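Putative cytosine/guanine deaminase (PDB 2PAJ) catalyses the zinc-dependent hydrolytic deamination of 2-amino-4-hydroxypteridines such as isoxanthopterin, releasing ammonium and leaving a 2,4-dihydroxypteridine. Local coordinates at residues H76-L79 with F80-L83; D111-R114 with F115-A119; A118-I121 with G122-L126; A344-I347 with S348-M352. All coordinates share one frame; numbering follows the deposited sequence.

Along the chain the contacts run in the order 1, 2, 3, 4, all within one amidohydrolase barrel. Contact 1 lies in the loop that leaves the first barrel strand, 67-73, and carries two zinc ligands. Contacts 2 and 3 are successive portions of helix 112-127, which leads on to the second strand, 131-136; they share Ala118 and Ala119, and their centres are about 11 Å apart. Contact 1 rests on both, with Ser82 and Phe80 against Ala118. Contact 4 opens helix 346-359, after the last barrel strand, and touches contact 3 through Leu126, its centre about 15 Å from those of contacts 1 and 3. The metal loop is thus backed by the first barrel helix, whose far end meets the start of helix 346-359.

Contact 1: H76-L79 with F80-L83; sequences HHHL and FQSL. With ZN (zinc ion), chain B.
Directly after His78 the backbone tightens into a 3-10 turn: Gln81 N donates to His78 O at 2.9 Å, and Ser82 N to Leu79 O at 3.1 Å. Gln81 CG is anti to its carbonyl carbon (chi1 -84°), and the extended chain beyond it runs alongside His78 in the same direction, bringing NE2 within 3.2 Å of His78 CB, with amide and imidazole planes 36° apart. A glutamine suits this place because its amide can offer both a donor and an acceptor to the substrate it probably binds. His78 O also accepts from a water at 2.8 Å, which bonds Ser82 OG at 3.0 Å as well. Leu79 CD1 sits over one face of the His77 ring, toward its rim. The alternating His76 and His78 form the His-X-His motif of amidohydrolases: both bind zinc through NE2, at 2.3 Å for His76, while His78 ND1 is held by His137 O, which fixes its ring. His248 and Asp336 are further zinc ligands. The loop follows strand 67-73 at the first barrel position; His77 reaches Leu126 and Leu83 packs on Leu117, Ala118 and Ile121, all on helix 112-127.

Contact 2: D111-R114 with F115-A119; sequences DERR and FRLAA
Arg116 reaches back along its helix to Glu112, one turn earlier, and its side chain can be followed outward from the backbone. CB lies 3.3 Å from Arg113 O and 3.5 Å from Glu112 O, against the carbonyls of the preceding turn. With CG anti to the backbone N (chi1 -169°), and with bends at chi2 and chi3, the chain then runs beside that of Glu112. NE forms a salt bridge with Glu156 and NH2 another with Glu155, both on helix 149-159. NH1 turns to Glu112 OE2 at 3.2 Å, a salt bridge whose hydrogen bond is weak; the carboxylate oxygen meets the guanidinium at its edge, although the two planes are 58° apart. A long, planar cation with several N-H groups suits a position where acids of two helices converge.

This is the start of helix 112-127, the first helix of the amidohydrolase barrel, and Asp111 is its N-cap. Asp111 OD1 accepts from Arg114 N at 2.8 Å, on the syn side but tilted out of the carboxylate plane; an aspartate is short enough to fold back onto that N-H, and its negative charge would interact favourably with the positive end of the helix dipole. Phe115 N bonds to Asp111 O at 3.0 Å, beginning the regular i to i+4 pattern. The Phe115 ring is buried against Asn138, Val140 and Ser149. Arg113 bends at chi2 to lay NH2 3.3 Å from Leu117 CD1, where NH2 also makes a long, weak ion pair with Glu470. Leu117 packs on Leu467 and Val474 of helix 464-483, while the extended Arg114 reaches Glu477 and Glu481 of that helix.

Contact 3: A118-I121 with G122-L126; sequences AARI and GLIEL
Ile121 and Glu125 meet one helical turn apart, as do Arg120 and Ile124, and the four i to i+4 backbone bonds that join the two halves keep these pairs in step. Gly122 N donates to Ala118 O at 3.1 Å with an almost straight N-H...O angle of 171°, Leu123 N to Ala119 O, Ile124 N to Arg120 O, and Glu125 N to Ile121 O at 3.0 Å. Gly122 has no side chain, which allows Ser82 OG of the metal loop to come within 3.5 Å of Gly122 CA.

Packing contacts come next. Arg120 keeps an extended chain from CG to NE, its CG 4.0 Å from Ile124 CG1, and the guanidinium then presents one face to Ile124 CD1, with NH1 4.0 Å from that methyl. The two side chains cross obliquely, and the arginine's aliphatic stem serves as hydrophobic surface while its charged end makes a weak, long ion pair with Glu156. Branched Ile121 and Ile124 both pack on Leu467 of helix 464-483, whereas small Ala119 lies against Leu153 of helix 149-159. Glu125 CG stands between backbone N and carbonyl carbon (chi1 49°), which carries the chain back over the preceding turn and packs CG 3.3 Å from Ile121 O and OE2 3.4 Å from Ile121 CG2.

The polar interaction of the side chains is the salt bridge of Glu125 OE2 with Lys85.

Within this middle of the first barrel helix, cohesion therefore rests on backbone bonds and apolar packing, and the charged ends of Arg120 and Glu125 look outward to partners beyond the helix.

Contact 4: A344-I347 with S348-M352; sequences ADMI and SEVHM
Asp345 and Ser348 hold the polar edge of this turn, and Met346 and Val350 its buried one. On the buried side Met346 CE lies 4.2 Å from Val350 CG2, and both side chains, with Ile347, pack on Trp72 of strand 67-73; Met346 and Val350 also reach Ile333 of strand 331-333. A flexible methionine and a compact valine suit a face that packs against these strands. Glu349 is buried too, its OE2 taking a weak bond from Gln309 N. Val350 N bonds to Met346 O at 3.0 Å and His351 N to Ile347 O at 2.9 Å, which keeps the turns regular. These residues begin helix 346-359, which comes after the last strand of the TIM barrel and packs against its first, and Asp345 is the N-cap. The partly exposed side is polar by contrast. Asp345 CG sits between backbone N and carbonyl carbon (chi1 60°), turning the carboxylate over the first turn: OD1 accepts from Ser348 N at 2.8 Å, from above the carboxylate plane, and weakly from Ile347 N. Ser348 OG donates to OD2 at 2.7 Å on its syn side, somewhat out of plane. Two bonds to one serine thus fix the carboxylate's rotation, and serine, short and hydroxylated, can supply both.

Contact 1: H76-L79 with F80-L83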
loop_
_atom_site.group_PDB
_atom_site.type_symbol
_atom_site.label_atom_id
_atom_site.label_comp_id
_atom_site.label_asym_id
_atom_site.label_seq_id
_atom_site.Cartn_x
_atom_site.Cartn_y
_atom_site.Cartn_z
ATOM N N HIS A 76 -2.983 -2.187 -1.068
ATOM C CA HIS A 76 -4.031 -2.192 -2.088
ATOM C C HIS A 76 -4.386 -0.770 -2.519
ATOM O O HIS A 76 -4.545 0.110 -1.684
ATOM C CB HIS A 76 -5.272 -2.923 -1.587
ATOM C CG HIS A 76 -6.329 -3.082 -2.634
ATOM N ND1 HIS A 76 -6.127 -3.794 -3.793
ATOM C CD2 HIS A 76 -7.577 -2.567 -2.723
ATOM C CE1 HIS A 76 -7.201 -3.707 -4.555
ATOM N NE2 HIS A 76 -8.097 -2.967 -3.929
ATOM N N HIS A 77 -4.516 -0.561 -3.829
ATOM C CA HIS A 77 -4.790 0.763 -4.389
ATOM C C HIS A 77 -5.234 0.682 -5.852
ATOM O O HIS A 77 -5.198 -0.378 -6.463
ATOM C CB HIS A 77 -3.507 1.595 -4.327
ATOM C CG HIS A 77 -3.734 3.072 -4.210
ATOM N ND1 HIS A 77 -4.820 3.713 -4.767
ATOM C CD2 HIS A 77 -2.983 4.041 -3.632
ATOM C CE1 HIS A 77 -4.727 5.011 -4.541
ATOM N NE2 HIS A 77 -3.621 5.236 -3.855
ATOM N N HIS A 78 -5.652 1.820 -6.399
ATOM C CA HIS A 78 -6.062 1.947 -7.800
ATOM C C HIS A 78 -5.713 3.380 -8.203
ATOM O O HIS A 78 -6.596 4.183 -8.473
ATOM C CB HIS A 78 -7.569 1.721 -7.970
ATOM C CG HIS A 78 -8.041 0.377 -7.516
ATOM N ND1 HIS A 78 -7.495 -0.801 -7.974
ATOM C CD2 HIS A 78 -9.012 0.025 -6.641
ATOM C CE1 HIS A 78 -8.104 -1.822 -7.400
ATOM N NE2 HIS A 78 -9.028 -1.348 -6.585
ATOM N N LEU A 79 -4.419 3.683 -8.246
ATOM C CA LEU A 79 -3.924 5.025 -8.559
ATOM C C LEU A 79 -4.514 5.806 -9.729
ATOM O O LEU A 79 -4.474 7.033 -9.720
ATOM C CB LEU A 79 -2.391 5.020 -8.715
ATOM C CG LEU A 79 -1.421 5.229 -7.535
ATOM C CD1 LEU A 79 -1.991 6.241 -6.554
ATOM C CD2 LEU A 79 -1.167 3.923 -6.833
ATOM N N PHE A 80 -5.053 5.139 -10.743
ATOM C CA PHE A 80 -5.589 5.909 -11.860
ATOM C C PHE A 80 -6.813 6.680 -11.395
ATOM O O PHE A 80 -7.091 7.783 -11.883
ATOM C CB PHE A 80 -5.907 5.002 -13.057
ATOM C CG PHE A 80 -7.198 4.235 -12.945
ATOM C CD1 PHE A 80 -8.384 4.766 -13.447
ATOM C CD2 PHE A 80 -7.212 2.952 -12.413
ATOM C CE1 PHE A 80 -9.558 4.033 -13.432
ATOM C CE2 PHE A 80 -8.380 2.203 -12.388
ATOM C CZ PHE A 80 -9.564 2.745 -12.903
ATOM N N GLN A 81 -7.506 6.103 -10.414
ATOM C CA GLN A 81 -8.704 6.690 -9.833
ATOM C C GLN A 81 -8.452 8.011 -9.119
ATOM O O GLN A 81 -9.389 8.700 -8.738
ATOM C CB GLN A 81 -9.338 5.686 -8.877
ATOM C CG GLN A 81 -10.230 4.702 -9.578
ATOM C CD GLN A 81 -10.452 3.441 -8.794
ATOM O OE1 GLN A 81 -10.724 3.472 -7.592
ATOM N NE2 GLN A 81 -10.345 2.306 -9.475
ATOM N N SER A 82 -7.185 8.368 -8.948
ATOM C CA SER A 82 -6.839 9.607 -8.280
ATOM C C SER A 82 -7.313 10.832 -9.046
ATOM O O SER A 82 -7.216 11.961 -8.564
ATOM C CB SER A 82 -5.333 9.668 -8.054
ATOM O OG SER A 82 -4.947 8.687 -7.109
ATOM N N LEU A 83 -7.823 10.605 -10.251
ATOM C CA LEU A 83 -8.346 11.689 -11.075
ATOM C C LEU A 83 -9.822 11.436 -11.294
ATOM O O LEU A 83 -10.462 12.098 -12.099
ATOM C CB LEU A 83 -7.633 11.766 -12.426
ATOM C CG LEU A 83 -6.229 12.382 -12.488
ATOM C CD1 LEU A 83 -5.729 12.252 -13.910
ATOM C CD2 LEU A 83 -6.235 13.847 -12.061
HETATM ZN ZN ZN B . -9.978 -2.127 -4.938
HETATM O O HOH W 1 -6.647 6.285 -6.621
#

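Contact 2: D111-R114 with F115-A119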
loop_
_atom_site.group_PDB
_atom_site.type_symbol
_atom_site.label_atom_id
_atom_site.label_comp_id
_atom_site.label_asym_id
_atom_site.label_seq_id
_atom_site.Cartn_x
_atom_site.Cartn_y
_atom_site.Cartn_z
ATOM N N ASP A 111 -4.870 8.539 -20.785
ATOM C CA ASP A 111 -3.803 8.475 -21.775
ATOM C C ASP A 111 -2.438 8.574 -21.092
ATOM O O ASP A 111 -2.302 8.297 -19.904
ATOM C CB ASP A 111 -3.969 9.618 -22.785
ATOM C CG ASP A 111 -3.476 10.961 -22.246
ATOM O OD1 ASP A 111 -3.665 11.225 -21.043
ATOM O OD2 ASP A 111 -2.905 11.764 -23.025
ATOM N N GLU A 112 -1.430 8.962 -21.859
ATOM C CA GLU A 112 -0.070 9.122 -21.350
ATOM C C GLU A 112 -0.056 10.098 -20.176
ATOM O O GLU A 112 0.053 9.717 -19.010
ATOM C CB GLU A 112 0.819 9.668 -22.478
ATOM C CG GLU A 112 2.223 10.078 -22.067
ATOM C CD GLU A 112 3.015 8.912 -21.517
ATOM O OE1 GLU A 112 2.644 7.755 -21.821
ATOM O OE2 GLU A 112 4.012 9.148 -20.794
ATOM N N ARG A 113 -0.167 11.371 -20.537
ATOM C CA ARG A 113 -0.171 12.491 -19.617
ATOM C C ARG A 113 -1.045 12.249 -18.395
ATOM O O ARG A 113 -0.584 12.350 -17.253
ATOM C CB ARG A 113 -0.657 13.737 -20.367
ATOM C CG ARG A 113 -0.872 14.952 -19.495
ATOM C CD ARG A 113 0.448 15.681 -19.228
ATOM N NE ARG A 113 0.447 16.359 -17.925
ATOM C CZ ARG A 113 0.788 15.784 -16.769
ATOM N NH1 ARG A 113 1.177 14.508 -16.732
ATOM N NH2 ARG A 113 0.721 16.488 -15.642
ATOM N N ARG A 114 -2.309 11.931 -18.648
ATOM C CA ARG A 114 -3.271 11.699 -17.589
ATOM C C ARG A 114 -2.939 10.587 -16.616
ATOM O O ARG A 114 -2.921 10.816 -15.404
ATOM C CB ARG A 114 -4.659 11.490 -18.199
ATOM C CG ARG A 114 -5.215 12.781 -18.782
ATOM C CD ARG A 114 -6.539 12.596 -19.494
ATOM N NE ARG A 114 -7.052 13.868 -19.994
ATOM C CZ ARG A 114 -8.101 13.992 -20.801
ATOM N NH1 ARG A 114 -8.762 12.918 -21.210
ATOM N NH2 ARG A 114 -8.493 15.196 -21.193
ATOM N N PHE A 115 -2.670 9.391 -17.126
ATOM C CA PHE A 115 -2.349 8.269 -16.252
ATOM C C PHE A 115 -1.216 8.673 -15.323
ATOM O O PHE A 115 -1.243 8.407 -14.124
ATOM C CB PHE A 115 -1.903 7.059 -17.069
ATOM C CG PHE A 115 -1.715 5.810 -16.246
ATOM C CD1 PHE A 115 -2.810 5.058 -15.842
ATOM C CD2 PHE A 115 -0.451 5.399 -15.861
ATOM C CE1 PHE A 115 -2.659 3.928 -15.074
ATOM C CE2 PHE A 115 -0.282 4.263 -15.086
ATOM C CZ PHE A 115 -1.390 3.522 -14.691
ATOM N N ARG A 116 -0.223 9.333 -15.897
ATOM C CA ARG A 116 0.949 9.787 -15.156
ATOM C C ARG A 116 0.610 10.770 -14.029
ATOM O O ARG A 116 1.211 10.727 -12.953
ATOM C CB ARG A 116 1.917 10.433 -16.143
ATOM C CG ARG A 116 3.280 10.720 -15.592
ATOM C CD ARG A 116 4.283 10.429 -16.671
ATOM N NE ARG A 116 5.416 9.681 -16.153
ATOM C CZ ARG A 116 6.185 8.898 -16.899
ATOM N NH1 ARG A 116 5.933 8.763 -18.202
ATOM N NH2 ARG A 116 7.207 8.255 -16.346
ATOM N N LEU A 117 -0.348 11.653 -14.297
ATOM C CA LEU A 117 -0.778 12.649 -13.335
ATOM C C LEU A 117 -1.507 12.006 -12.161
ATOM O O LEU A 117 -1.217 12.307 -11.007
ATOM C CB LEU A 117 -1.702 13.658 -14.006
ATOM C CG LEU A 117 -2.119 14.852 -13.149
ATOM C CD1 LEU A 117 -0.924 15.788 -12.925
ATOM C CD2 LEU A 117 -3.248 15.583 -13.850
ATOM N N ALA A 118 -2.454 11.123 -12.463
ATOM C CA ALA A 118 -3.222 10.437 -11.433
ATOM C C ALA A 118 -2.306 9.679 -10.480
ATOM O O ALA A 118 -2.492 9.703 -9.261
ATOM C CB ALA A 118 -4.206 9.472 -12.077
ATOM N N ALA A 119 -1.317 9.004 -11.050
ATOM C CA ALA A 119 -0.360 8.224 -10.287
ATOM C C ALA A 119 0.455 9.140 -9.412
ATOM O O ALA A 119 0.647 8.864 -8.227
ATOM C CB ALA A 119 0.553 7.459 -11.225
#

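Contact 3: A118-I121 with G122-L126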
loop_
_atom_site.group_PDB
_atom_site.type_symbol
_atom_site.label_atom_id
_atom_site.label_comp_id
_atom_site.label_asym_id
_atom_site.label_seq_id
_atom_site.Cartn_x
_atom_site.Cartn_y
_atom_site.Cartn_z
ATOM N N ALA A 118 -2.454 11.123 -12.463
ATOM C CA ALA A 118 -3.222 10.437 -11.433
ATOM C C ALA A 118 -2.306 9.679 -10.480
ATOM O O ALA A 118 -2.492 9.703 -9.261
ATOM C CB ALA A 118 -4.206 9.472 -12.077
ATOM N N ALA A 119 -1.317 9.004 -11.050
ATOM C CA ALA A 119 -0.360 8.224 -10.287
ATOM C C ALA A 119 0.455 9.140 -9.412
ATOM O O ALA A 119 0.647 8.864 -8.227
ATOM C CB ALA A 119 0.553 7.459 -11.225
ATOM N N ARG A 120 0.938 10.236 -9.991
ATOM C CA ARG A 120 1.738 11.175 -9.223
ATOM C C ARG A 120 0.930 11.698 -8.037
ATOM O O ARG A 120 1.378 11.630 -6.897
ATOM C CB ARG A 120 2.219 12.327 -10.110
ATOM C CG ARG A 120 3.267 13.212 -9.442
ATOM C CD ARG A 120 4.033 14.021 -10.482
ATOM N NE ARG A 120 4.906 15.048 -9.906
ATOM C CZ ARG A 120 5.935 14.803 -9.098
ATOM N NH1 ARG A 120 6.232 13.557 -8.763
ATOM N NH2 ARG A 120 6.664 15.804 -8.624
ATOM N N ILE A 121 -0.265 12.205 -8.313
ATOM C CA ILE A 121 -1.139 12.722 -7.268
ATOM C C ILE A 121 -1.315 11.744 -6.101
ATOM O O ILE A 121 -0.947 12.045 -4.971
ATOM C CB ILE A 121 -2.531 13.057 -7.826
ATOM C CG1 ILE A 121 -2.446 14.297 -8.722
ATOM C CG2 ILE A 121 -3.489 13.296 -6.682
ATOM C CD1 ILE A 121 -3.675 14.525 -9.623
ATOM N N GLY A 122 -1.880 10.575 -6.375
ATOM C CA GLY A 122 -2.103 9.601 -5.316
ATOM C C GLY A 122 -0.847 9.163 -4.596
ATOM O O GLY A 122 -0.875 8.831 -3.413
ATOM N N LEU A 123 0.257 9.144 -5.329
ATOM C CA LEU A 123 1.542 8.735 -4.781
ATOM C C LEU A 123 2.026 9.836 -3.830
ATOM O O LEU A 123 2.505 9.555 -2.733
ATOM C CB LEU A 123 2.535 8.538 -5.930
ATOM C CG LEU A 123 3.390 7.275 -6.040
ATOM C CD1 LEU A 123 2.549 6.029 -5.813
ATOM C CD2 LEU A 123 4.042 7.261 -7.418
ATOM N N ILE A 124 1.883 11.087 -4.256
ATOM C CA ILE A 124 2.296 12.220 -3.447
ATOM C C ILE A 124 1.497 12.309 -2.145
ATOM O O ILE A 124 2.070 12.516 -1.074
ATOM C CB ILE A 124 2.097 13.565 -4.186
ATOM C CG1 ILE A 124 2.938 13.629 -5.465
ATOM C CG2 ILE A 124 2.490 14.694 -3.273
ATOM C CD1 ILE A 124 4.427 13.600 -5.235
ATOM N N GLU A 125 0.178 12.172 -2.223
ATOM C CA GLU A 125 -0.601 12.288 -1.010
ATOM C C GLU A 125 -0.370 11.109 -0.094
ATOM O O GLU A 125 -0.605 11.182 1.111
ATOM C CB GLU A 125 -2.094 12.502 -1.311
ATOM C CG GLU A 125 -2.757 11.585 -2.306
ATOM C CD GLU A 125 -4.231 11.968 -2.554
ATOM O OE1 GLU A 125 -4.983 12.068 -1.557
ATOM O OE2 GLU A 125 -4.653 12.158 -3.732
ATOM N N LEU A 126 0.155 10.037 -0.661
ATOM C CA LEU A 126 0.444 8.838 0.113
ATOM C C LEU A 126 1.777 9.008 0.832
ATOM O O LEU A 126 1.953 8.542 1.951
ATOM C CB LEU A 126 0.494 7.637 -0.829
ATOM C CG LEU A 126 0.023 6.260 -0.388
ATOM C CD1 LEU A 126 -1.143 6.347 0.561
ATOM C CD2 LEU A 126 -0.359 5.500 -1.634
#

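Contact 4: A344-I347 with S348-M352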
loop_
_atom_site.group_PDB
_atom_site.type_symbol
_atom_site.label_atom_id
_atom_site.label_comp_id
_atom_site.label_asym_id
_atom_site.label_seq_id
_atom_site.Cartn_x
_atom_site.Cartn_y
_atom_site.Cartn_z
ATOM N N ALA A 344 -7.723 8.962 0.280
ATOM C CA ALA A 344 -6.748 7.927 -0.030
ATOM C C ALA A 344 -5.333 8.148 0.517
ATOM O O ALA A 344 -4.379 8.342 -0.241
ATOM C CB ALA A 344 -6.704 7.718 -1.540
ATOM N N ASP A 345 -5.210 8.127 1.839
ATOM C CA ASP A 345 -3.917 8.273 2.498
ATOM C C ASP A 345 -3.943 7.320 3.680
ATOM O O ASP A 345 -5.006 7.042 4.239
ATOM C CB ASP A 345 -3.662 9.730 2.927
ATOM C CG ASP A 345 -4.704 10.265 3.897
ATOM O OD1 ASP A 345 -4.483 10.171 5.125
ATOM O OD2 ASP A 345 -5.744 10.785 3.428
ATOM N N MET A 346 -2.778 6.795 4.033
ATOM C CA MET A 346 -2.691 5.828 5.110
ATOM C C MET A 346 -3.075 6.329 6.492
ATOM O O MET A 346 -3.400 5.533 7.368
ATOM C CB MET A 346 -1.297 5.187 5.135
ATOM C CG MET A 346 -1.107 4.035 4.132
ATOM S SD MET A 346 -2.281 2.656 4.310
ATOM C CE MET A 346 -1.711 1.903 5.773
ATOM N N ILE A 347 -3.060 7.635 6.706
ATOM C CA ILE A 347 -3.444 8.140 8.014
ATOM C C ILE A 347 -4.967 8.131 8.185
ATOM O O ILE A 347 -5.475 7.663 9.205
ATOM C CB ILE A 347 -2.827 9.529 8.248
ATOM C CG1 ILE A 347 -1.402 9.336 8.773
ATOM C CG2 ILE A 347 -3.648 10.334 9.232
ATOM C CD1 ILE A 347 -0.519 10.525 8.612
ATOM N N SER A 348 -5.690 8.615 7.180
ATOM C CA SER A 348 -7.143 8.610 7.229
ATOM C C SER A 348 -7.619 7.174 7.393
ATOM O O SER A 348 -8.558 6.903 8.148
ATOM C CB SER A 348 -7.725 9.173 5.936
ATOM O OG SER A 348 -7.243 10.480 5.686
ATOM N N GLU A 349 -6.959 6.263 6.678
ATOM C CA GLU A 349 -7.289 4.842 6.697
ATOM C C GLU A 349 -7.039 4.183 8.034
ATOM O O GLU A 349 -7.870 3.436 8.544
ATOM C CB GLU A 349 -6.501 4.106 5.606
ATOM C CG GLU A 349 -7.236 4.003 4.278
ATOM C CD GLU A 349 -8.458 3.098 4.365
ATOM O OE1 GLU A 349 -8.349 2.002 4.956
ATOM O OE2 GLU A 349 -9.523 3.460 3.835
ATOM N N VAL A 350 -5.877 4.462 8.595
ATOM C CA VAL A 350 -5.497 3.910 9.881
ATOM C C VAL A 350 -6.426 4.440 10.984
ATOM O O VAL A 350 -6.767 3.732 11.934
ATOM C CB VAL A 350 -4.013 4.251 10.147
ATOM C CG1 VAL A 350 -3.721 4.366 11.618
ATOM C CG2 VAL A 350 -3.148 3.178 9.515
ATOM N N HIS A 351 -6.863 5.684 10.832
ATOM C CA HIS A 351 -7.758 6.303 11.793
ATOM C C HIS A 351 -9.114 5.609 11.791
ATOM O O HIS A 351 -9.706 5.356 12.841
ATOM C CB HIS A 351 -7.945 7.767 11.441
ATOM C CG HIS A 351 -8.704 8.538 12.472
ATOM N ND1 HIS A 351 -9.538 9.584 12.152
ATOM C CD2 HIS A 351 -8.717 8.445 13.821
ATOM C CE1 HIS A 351 -10.030 10.108 13.258
ATOM N NE2 HIS A 351 -9.548 9.436 14.285
ATOM N N MET A 352 -9.604 5.321 10.595
ATOM C CA MET A 352 -10.885 4.659 10.424
ATOM C C MET A 352 -10.811 3.215 10.917
ATOM O O MET A 352 -11.775 2.685 11.471
ATOM C CB MET A 352 -11.286 4.694 8.944
ATOM C CG MET A 352 -12.659 4.095 8.631
ATOM S SD MET A 352 -14.060 5.046 9.239
ATOM C CE MET A 352 -14.571 4.060 10.625
#